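PDB 6GNF: glycogen synthase from Cyanobacterium sp. CLg1, which belongs to the starch and bacterial glycogen synthase family of glycosyltransferases and holds adenosine-5'-diphosphate beside a bound glycan. Local coordinates for residues Ile356-Glu360 with Asn361-Ala365; Asp366-Ile369 with Ala370-Lys374; Ile387-Pro390 with Lys391-Gln394. All coordinates share one frame; numbering follows the deposited sequence.

Interaction 1: residues Ile356-Glu360 with Asn361-Ala365; sequences IGRLE and NQKGA. With ADP (adenosine-5'-diphosphate), chain F; AC1 (4,6-dideoxy-4-{[(1S,4R,5S,6S)-4,5,6-trihydroxy-3-(hydroxymethyl)cyclohex-2-en-1-yl]amino}-alpha-D-glucopyranose), chain D.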
loop_
_atom_site.group_PDB
_atom_site.type_symbol
_atom_site.label_atom_id
_atom_site.label_comp_id
_atom_site.label_asym_id
_atom_site.label_seq_id
_atom_site.Cartn_x
_atom_site.Cartn_y
_atom_site.Cartn_z
ATOM N N ILE A 356 -8.410 -8.203 -8.481
ATOM C CA ILE A 356 -7.385 -8.733 -7.598
ATOM C C ILE A 356 -7.244 -7.774 -6.433
ATOM O O ILE A 356 -6.917 -6.613 -6.635
ATOM C CB ILE A 356 -6.018 -8.857 -8.296
ATOM C CG1 ILE A 356 -6.151 -9.581 -9.638
ATOM C CG2 ILE A 356 -5.039 -9.598 -7.397
ATOM C CD1 ILE A 356 -4.917 -9.475 -10.507
ATOM N N GLY A 357 -7.509 -8.235 -5.217
ATOM C CA GLY A 357 -7.324 -7.367 -4.059
ATOM C C GLY A 357 -7.792 -7.946 -2.749
ATOM O O GLY A 357 -8.508 -8.932 -2.721
ATOM N N ARG A 358 -7.363 -7.312 -1.661
ATOM C CA ARG A 358 -7.806 -7.660 -0.310
ATOM C C ARG A 358 -9.329 -7.691 -0.272
ATOM O O ARG A 358 -9.988 -6.863 -0.907
ATOM C CB ARG A 358 -7.265 -6.646 0.711
ATOM C CG ARG A 358 -5.748 -6.690 0.871
ATOM C CD ARG A 358 -5.205 -5.681 1.878
ATOM N NE ARG A 358 -5.243 -4.294 1.399
ATOM C CZ ARG A 358 -6.076 -3.342 1.838
ATOM N NH1 ARG A 358 -6.981 -3.587 2.788
ATOM N NH2 ARG A 358 -6.015 -2.126 1.319
ATOM N N LEU A 359 -9.892 -8.676 0.420
ATOM C CA LEU A 359 -11.344 -8.777 0.584
ATOM C C LEU A 359 -11.788 -7.951 1.801
ATOM O O LEU A 359 -12.243 -8.493 2.810
ATOM C CB LEU A 359 -11.752 -10.236 0.752
ATOM C CG LEU A 359 -11.358 -11.170 -0.387
ATOM C CD1 LEU A 359 -11.727 -12.599 -0.032
ATOM C CD2 LEU A 359 -12.029 -10.747 -1.684
ATOM N N GLU A 360 -11.633 -6.638 1.685
ATOM C CA GLU A 360 -11.865 -5.703 2.771
ATOM C C GLU A 360 -12.721 -4.550 2.233
ATOM O O GLU A 360 -12.773 -4.321 1.030
ATOM C CB GLU A 360 -10.510 -5.214 3.294
ATOM C CG GLU A 360 -10.562 -4.444 4.638
ATOM C CD GLU A 360 -10.173 -2.950 4.544
ATOM O OE1 GLU A 360 -8.965 -2.611 4.477
ATOM O OE2 GLU A 360 -11.102 -2.113 4.539
ATOM N N ASN A 361 -13.372 -3.831 3.139
ATOM C CA ASN A 361 -14.266 -2.736 2.757
ATOM C C ASN A 361 -13.679 -1.786 1.705
ATOM O O ASN A 361 -14.360 -1.390 0.765
ATOM C CB ASN A 361 -14.672 -1.927 3.992
ATOM C CG ASN A 361 -15.648 -0.809 3.656
ATOM O OD1 ASN A 361 -16.791 -1.063 3.262
ATOM N ND2 ASN A 361 -15.195 0.429 3.762
ATOM N N GLN A 362 -12.422 -1.404 1.880
ATOM C CA GLN A 362 -11.772 -0.473 0.969
ATOM C C GLN A 362 -11.925 -0.836 -0.509
ATOM O O GLN A 362 -12.157 0.049 -1.337
ATOM C CB GLN A 362 -10.277 -0.345 1.289
ATOM C CG GLN A 362 -9.586 0.650 0.368
ATOM C CD GLN A 362 -8.109 0.756 0.587
ATOM O OE1 GLN A 362 -7.595 0.400 1.647
ATOM N NE2 GLN A 362 -7.398 1.232 -0.426
ATOM N N LYS A 363 -11.787 -2.124 -0.833
ATOM C CA LYS A 363 -11.678 -2.587 -2.229
ATOM C C LYS A 363 -12.996 -2.944 -2.911
ATOM O O LYS A 363 -13.034 -3.099 -4.128
ATOM C CB LYS A 363 -10.734 -3.789 -2.304
ATOM C CG LYS A 363 -9.324 -3.520 -1.791
ATOM C CD LYS A 363 -8.538 -2.620 -2.726
ATOM C CE LYS A 363 -7.191 -2.254 -2.129
ATOM N NZ LYS A 363 -6.360 -1.441 -3.065
ATOM N N GLY A 364 -14.074 -3.079 -2.143
ATOM C CA GLY A 364 -15.397 -3.303 -2.717
ATOM C C GLY A 364 -15.628 -4.669 -3.327
ATOM O O GLY A 364 -16.487 -4.815 -4.199
ATOM N N ALA A 365 -14.908 -5.680 -2.849
ATOM C CA ALA A 365 -15.137 -7.058 -3.270
ATOM C C ALA A 365 -16.559 -7.503 -2.928
ATOM O O ALA A 365 -17.195 -8.241 -3.699
ATOM C CB ALA A 365 -14.120 -7.989 -2.626
HETATM P PB ADP F . -3.360 -2.200 -1.452
HETATM O O1B ADP F . -4.350 -1.154 -1.009
HETATM O O2B ADP F . -1.928 -1.757 -1.332
HETATM O O3B ADP F . -3.661 -3.576 -0.922
HETATM P PA ADP F . -2.617 -1.886 -4.220
HETATM O O1A ADP F . -1.914 -0.567 -3.927
HETATM O O2A ADP F . -3.368 -2.095 -5.528
HETATM O O3A ADP F . -3.653 -2.282 -3.038
HETATM O "O5'" ADP F . -1.538 -3.082 -4.086
HETATM C "C5'" ADP F . -1.941 -4.432 -3.831
HETATM C "C4'" ADP F . -0.954 -5.354 -4.537
HETATM O "O4'" ADP F . -1.083 -6.711 -4.110
HETATM C "C3'" ADP F . -1.198 -5.348 -6.031
HETATM O "O3'" ADP F . 0.075 -5.284 -6.681
HETATM C "C2'" ADP F . -1.929 -6.644 -6.306
HETATM O "O2'" ADP F . -1.535 -7.131 -7.585
HETATM C "C1'" ADP F . -1.490 -7.565 -5.181
HETATM N N9 ADP F . -2.521 -8.494 -4.640
HETATM C C8 ADP F . -3.568 -8.170 -3.853
HETATM N N7 ADP F . -4.289 -9.274 -3.512
HETATM C C5 ADP F . -3.688 -10.334 -4.078
HETATM C C6 ADP F . -3.909 -11.794 -4.132
HETATM N N6 ADP F . -4.950 -12.366 -3.495
HETATM N N1 ADP F . -3.043 -12.545 -4.844
HETATM C C2 ADP F . -1.997 -12.011 -5.496
HETATM N N3 ADP F . -1.737 -10.690 -5.485
HETATM C C4 ADP F . -2.521 -9.817 -4.810
HETATM C C1 AC1 D . -0.670 -1.511 4.921
HETATM O O2 AC1 D . -0.032 0.697 5.727
HETATM C C2 AC1 D . -0.178 -0.113 4.543
HETATM C C4A AC1 D . -1.576 2.525 -2.172
HETATM C C3 AC1 D . -1.110 0.564 3.536
HETATM O O3 AC1 D . -0.468 1.772 3.115
HETATM C C4 AC1 D . -1.418 -0.354 2.332
HETATM N N4A AC1 D . -2.311 0.241 1.309
HETATM C C5 AC1 D . -1.993 -1.659 2.903
HETATM O O5 AC1 D . -1.022 -2.276 3.758
HETATM C C6 AC1 D . -2.364 -2.672 1.831
HETATM C C1B AC1 D . -2.069 1.492 0.586
HETATM C C2B AC1 D . -3.215 1.929 -0.373
HETATM O O2B AC1 D . -4.385 1.123 -0.273
HETATM C C3B AC1 D . -2.903 1.903 -1.853
HETATM O O3B AC1 D . -3.899 2.650 -2.552
HETATM O O4 AC1 D . -1.323 2.246 -3.553
HETATM C C5B AC1 D . -0.491 1.947 -1.301
HETATM C C7B AC1 D . -0.725 1.446 -0.100
HETATM C C6B AC1 D . 0.918 1.988 -1.802
HETATM O O6B AC1 D . 1.236 3.362 -2.033
#

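Interaction 2: residues Asp366-Ile369 with Ala370-Lys374; sequences DVII and AAMPK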
loop_
_atom_site.group_PDB
_atom_site.type_symbol
_atom_site.label_atom_id
_atom_site.label_comp_id
_atom_site.label_asym_id
_atom_site.label_seq_id
_atom_site.Cartn_x
_atom_site.Cartn_y
_atom_site.Cartn_z
ATOM N N ASP A 366 -17.074 -7.032 -1.794
ATOM C CA ASP A 366 -18.460 -7.323 -1.398
ATOM C C ASP A 366 -19.491 -6.816 -2.419
ATOM O O ASP A 366 -20.546 -7.425 -2.591
ATOM C CB ASP A 366 -18.764 -6.796 0.020
ATOM C CG ASP A 366 -18.679 -5.273 0.137
ATOM O OD1 ASP A 366 -17.772 -4.641 -0.461
ATOM O OD2 ASP A 366 -19.524 -4.702 0.860
ATOM N N VAL A 367 -19.163 -5.716 -3.092
ATOM C CA VAL A 367 -20.004 -5.151 -4.150
ATOM C C VAL A 367 -20.067 -6.087 -5.358
ATOM O O VAL A 367 -21.147 -6.309 -5.933
ATOM C CB VAL A 367 -19.478 -3.768 -4.608
ATOM C CG1 VAL A 367 -20.265 -3.246 -5.801
ATOM C CG2 VAL A 367 -19.510 -2.772 -3.454
ATOM N N ILE A 368 -18.917 -6.649 -5.734
ATOM C CA ILE A 368 -18.851 -7.535 -6.901
ATOM C C ILE A 368 -19.697 -8.780 -6.662
ATOM O O ILE A 368 -20.501 -9.161 -7.511
ATOM C CB ILE A 368 -17.405 -7.952 -7.252
ATOM C CG1 ILE A 368 -16.541 -6.725 -7.552
ATOM C CG2 ILE A 368 -17.398 -8.875 -8.468
ATOM C CD1 ILE A 368 -15.070 -7.038 -7.734
ATOM N N ILE A 369 -19.536 -9.383 -5.489
ATOM C CA ILE A 369 -20.289 -10.578 -5.128
ATOM C C ILE A 369 -21.793 -10.294 -5.091
ATOM O O ILE A 369 -22.584 -11.076 -5.615
ATOM C CB ILE A 369 -19.809 -11.153 -3.780
ATOM C CG1 ILE A 369 -18.407 -11.746 -3.944
ATOM C CG2 ILE A 369 -20.765 -12.224 -3.266
ATOM C CD1 ILE A 369 -17.679 -11.980 -2.637
ATOM N N ALA A 370 -22.175 -9.170 -4.493
ATOM C CA ALA A 370 -23.585 -8.786 -4.405
ATOM C C ALA A 370 -24.180 -8.434 -5.771
ATOM O O ALA A 370 -25.396 -8.509 -5.953
ATOM C CB ALA A 370 -23.760 -7.622 -3.442
ATOM N N ALA A 371 -23.328 -8.069 -6.728
ATOM C CA ALA A 371 -23.783 -7.646 -8.054
ATOM C C ALA A 371 -24.150 -8.801 -8.982
ATOM O O ALA A 371 -24.717 -8.566 -10.050
ATOM C CB ALA A 371 -22.719 -6.780 -8.715
ATOM N N MET A 372 -23.839 -10.034 -8.580
ATOM C CA MET A 372 -23.964 -11.204 -9.466
ATOM C C MET A 372 -25.338 -11.378 -10.115
ATOM O O MET A 372 -25.410 -11.630 -11.317
ATOM C CB MET A 372 -23.564 -12.489 -8.730
ATOM C CG MET A 372 -22.075 -12.586 -8.435
ATOM S SD MET A 372 -21.093 -12.907 -9.915
ATOM C CE MET A 372 -19.509 -12.226 -9.429
ATOM N N PRO A 373 -26.429 -11.220 -9.339
ATOM C CA PRO A 373 -27.755 -11.362 -9.953
ATOM C C PRO A 373 -27.975 -10.418 -11.137
ATOM O O PRO A 373 -28.586 -10.816 -12.129
ATOM C CB PRO A 373 -28.716 -11.026 -8.806
ATOM C CG PRO A 373 -27.937 -11.303 -7.562
ATOM C CD PRO A 373 -26.524 -10.942 -7.892
ATOM N N LYS A 374 -27.453 -9.196 -11.048
ATOM C CA LYS A 374 -27.588 -8.221 -12.130
ATOM C C LYS A 374 -26.558 -8.406 -13.246
ATOM O O LYS A 374 -26.738 -7.886 -14.342
ATOM C CB LYS A 374 -27.466 -6.798 -11.587
ATOM C CG LYS A 374 -28.628 -6.350 -10.710
ATOM C CD LYS A 374 -28.847 -4.847 -10.828
ATOM C CE LYS A 374 -29.890 -4.335 -9.848
ATOM N NZ LYS A 374 -29.286 -4.081 -8.513
#

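Interaction 3: residues Ile387-Pro390 with Lys391-Gln394; sequences IGSP and KLEQ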
loop_
_atom_site.group_PDB
_atom_site.type_symbol
_atom_site.label_atom_id
_atom_site.label_comp_id
_atom_site.label_asym_id
_atom_site.label_seq_id
_atom_site.Cartn_x
_atom_site.Cartn_y
_atom_site.Cartn_z
ATOM N N ILE A 387 -7.960 -12.364 -0.562
ATOM C CA ILE A 387 -8.077 -12.932 0.786
ATOM C C ILE A 387 -8.435 -11.857 1.825
ATOM O O ILE A 387 -8.094 -10.685 1.662
ATOM C CB ILE A 387 -6.777 -13.645 1.225
ATOM C CG1 ILE A 387 -5.561 -12.723 1.083
ATOM C CG2 ILE A 387 -6.577 -14.905 0.407
ATOM C CD1 ILE A 387 -4.367 -13.161 1.902
ATOM N N GLY A 388 -9.089 -12.277 2.905
ATOM C CA GLY A 388 -9.468 -11.364 3.989
ATOM C C GLY A 388 -10.410 -12.006 4.990
ATOM O O GLY A 388 -9.991 -12.840 5.797
ATOM N N SER A 389 -11.684 -11.617 4.946
ATOM C CA SER A 389 -12.676 -12.124 5.891
ATOM C C SER A 389 -13.003 -13.576 5.607
ATOM O O SER A 389 -13.269 -13.927 4.461
ATOM C CB SER A 389 -13.969 -11.310 5.818
ATOM O OG SER A 389 -13.714 -9.969 5.464
ATOM N N PRO A 390 -13.008 -14.420 6.651
ATOM C CA PRO A 390 -13.419 -15.813 6.508
ATOM C C PRO A 390 -14.711 -16.014 5.726
ATOM O O PRO A 390 -14.768 -16.917 4.899
ATOM C CB PRO A 390 -13.600 -16.268 7.954
ATOM C CG PRO A 390 -12.594 -15.470 8.710
ATOM C CD PRO A 390 -12.453 -14.152 7.991
ATOM N N LYS A 391 -15.726 -15.183 5.956
ATOM C CA LYS A 391 -17.012 -15.392 5.272
ATOM C C LYS A 391 -17.173 -14.590 3.985
ATOM O O LYS A 391 -18.130 -14.808 3.244
ATOM C CB LYS A 391 -18.222 -15.209 6.205
ATOM C CG LYS A 391 -18.478 -13.818 6.769
ATOM C CD LYS A 391 -19.924 -13.720 7.267
ATOM C CE LYS A 391 -20.038 -13.232 8.707
ATOM N NZ LYS A 391 -19.646 -11.806 8.878
ATOM N N LEU A 392 -16.239 -13.686 3.702
ATOM C CA LEU A 392 -16.118 -13.157 2.343
ATOM C C LEU A 392 -15.441 -14.210 1.467
ATOM O O LEU A 392 -15.906 -14.498 0.362
ATOM C CB LEU A 392 -15.338 -11.838 2.301
ATOM C CG LEU A 392 -16.179 -10.557 2.315
ATOM C CD1 LEU A 392 -15.293 -9.335 2.495
ATOM C CD2 LEU A 392 -16.997 -10.429 1.037
ATOM N N GLU A 393 -14.345 -14.776 1.975
ATOM C CA GLU A 393 -13.640 -15.884 1.321
ATOM C C GLU A 393 -14.541 -17.083 1.053
ATOM O O GLU A 393 -14.471 -17.679 -0.014
ATOM C CB GLU A 393 -12.444 -16.332 2.169
ATOM C CG GLU A 393 -11.280 -15.357 2.159
ATOM C CD GLU A 393 -10.104 -15.834 2.990
ATOM O OE1 GLU A 393 -9.123 -15.079 3.135
ATOM O OE2 GLU A 393 -10.150 -16.974 3.488
ATOM N N GLN A 394 -15.407 -17.409 2.006
ATOM C CA GLN A 394 -16.346 -18.516 1.850
ATOM C C GLN A 394 -17.391 -18.200 0.784
ATOM O O GLN A 394 -17.798 -19.081 0.028
ATOM C CB GLN A 394 -17.038 -18.817 3.179
ATOM C CG GLN A 394 -17.863 -20.097 3.186
ATOM C CD GLN A 394 -18.820 -20.173 4.366
ATOM O OE1 GLN A 394 -18.709 -19.404 5.326
ATOM N NE2 GLN A 394 -19.776 -21.096 4.292
#

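Interaction 1: residues Ile356-Glu360 with Asn361-Ala365
The terminal phosphate oxygen O1B of ADP is gripped from both segments, by R358 NH2 at 3.0 Å and by K363 NZ at 2.9 Å. R358 NE takes O3B of the same phosphate, so the guanidinium engages it through two N-H groups, while K363 NZ also reaches the bridging O3A. R358 NH2 and K363 NZ both donate to one anionic oxygen, which probably offsets their like charges, and E434 adds a salt bridge to K363. Protein acceptors take up the edge between NH1 and NH2. R358 NH1 pairs with E360 OE1 at 2.8 Å, and R358 NH2 donates to Q362 OE1 at 3.0 Å, in the guanidinium plane but well above that of the Q362 carbonyl; the two planes are 65° apart. Extended from CA to CD (chi1 -179°), Q362 reaches AC1, where NE2 donates to O2B at 3.0 Å. E360, which also touches a bound beta-D-glucopyranose, closes the turn: OE2 accepts Q362 N from above the carboxylate plane and its carbonyl O accepts K363 N. This is a ligand-binding loop at the C-terminal end of a parallel strand, as in the nucleotide site of GT-B glycosyltransferases.

Interaction 2: residues Asp366-Ile369 with Ala370-Lys374
The flat groups that meet between D366-I369 and A370-K374 are peptide units, and the A370 amide meets the D366 carbonyl from a direction tilted 32° out of its plane, with A370 N 3.1 Å from D366 O. Of the main-chain hydrogen bonds between the two segments, this is the one of full strength; the others are weak. One residue on, A371 N divides itself weakly between V367 O at 2.9 Å and I368 O at 3.1 Å, and M372 N makes a weak, long bond to I369 O. The spacing thus slips from four residues to three, and because P373 carries no N-H, it cannot supply the four-residue partner that I369 O would have in a regular helix. M372 covers part of this step with its side chain: CG lies 3.2 Å from I369 O, and a bend at chi2 (-72°) folds the chain back until CE comes to 4.1 Å from I368 CG2, the two side chains meeting at a slant. Both residues also press on I384 of strand 381-385, while A370 touches L488 and A371 touches V492 and M495 of helix 485-503, and D366 forms a salt bridge with R432 through OD1. Chemically, four-residue bonding gives way to weak three-residue bonding where two short helices adjoin, alongside apolar packing against the sheet.

Interaction 3: residues Ile387-Pro390 with Lys391-Gln394
E393 reaches back to G388 because its CG stands anti to the carbonyl carbon (chi1 -73°) and the chain beyond is fully extended (chi2 -179°), so that OE1 accepts a hydrogen bond from G388 N at 2.8 Å. The amide meets OE1 on the anti side, 18° out of the carboxylate plane. I387 runs side by side with the glutamate, its CB 3.3 Å from OE1. The bond spans the start of helix 390-402 but is not a capping box, since S389 holds the N-cap position and the glutamate lies four residues beyond it. Nor does the serine cap the helix with its side chain: S389 OG rests 3.4 Å from L392 CD1 and has a weak hydrogen bond to L359 O. What S389 does supply is its carbonyl. E393 N donates to S389 O at 2.8 Å, and L392 N adds a weak bond to the same oxygen; Q394 N then continues the series with P390 O at 3.0 Å. P390, in the first turn, has no N-H to give, which costs nothing where no preceding helical carbonyl awaits one. E393 is therefore held through both its backbone N and its side chain, and the G388 amide together with the nearby helix N terminus would probably favour the charged form of its carboxylate.

In the fold
From the N terminus, the chain leaves strand 352-356 through interaction 1, runs directly into interaction 2 on helices 365-370 and 372-375, passes back along strand 381-385 and turns into helix 390-402 at interaction 3. The three are in series, each complete before the next opens, and none nests in or crosses another: interaction 1 is a turn after a strand, interaction 2 a helix junction and interaction 3 a helix start. Strands 352-356 and 381-385 are parallel neighbours, making this a beta-alpha-beta crossover. Interactions 1 and 3 touch where the two post-strand loops run together, L359 N lying 3.0 Å from I387 O in a probable hydrogen bond. Interactions 2 and 3 meet through L392, which packs on I369 and D366.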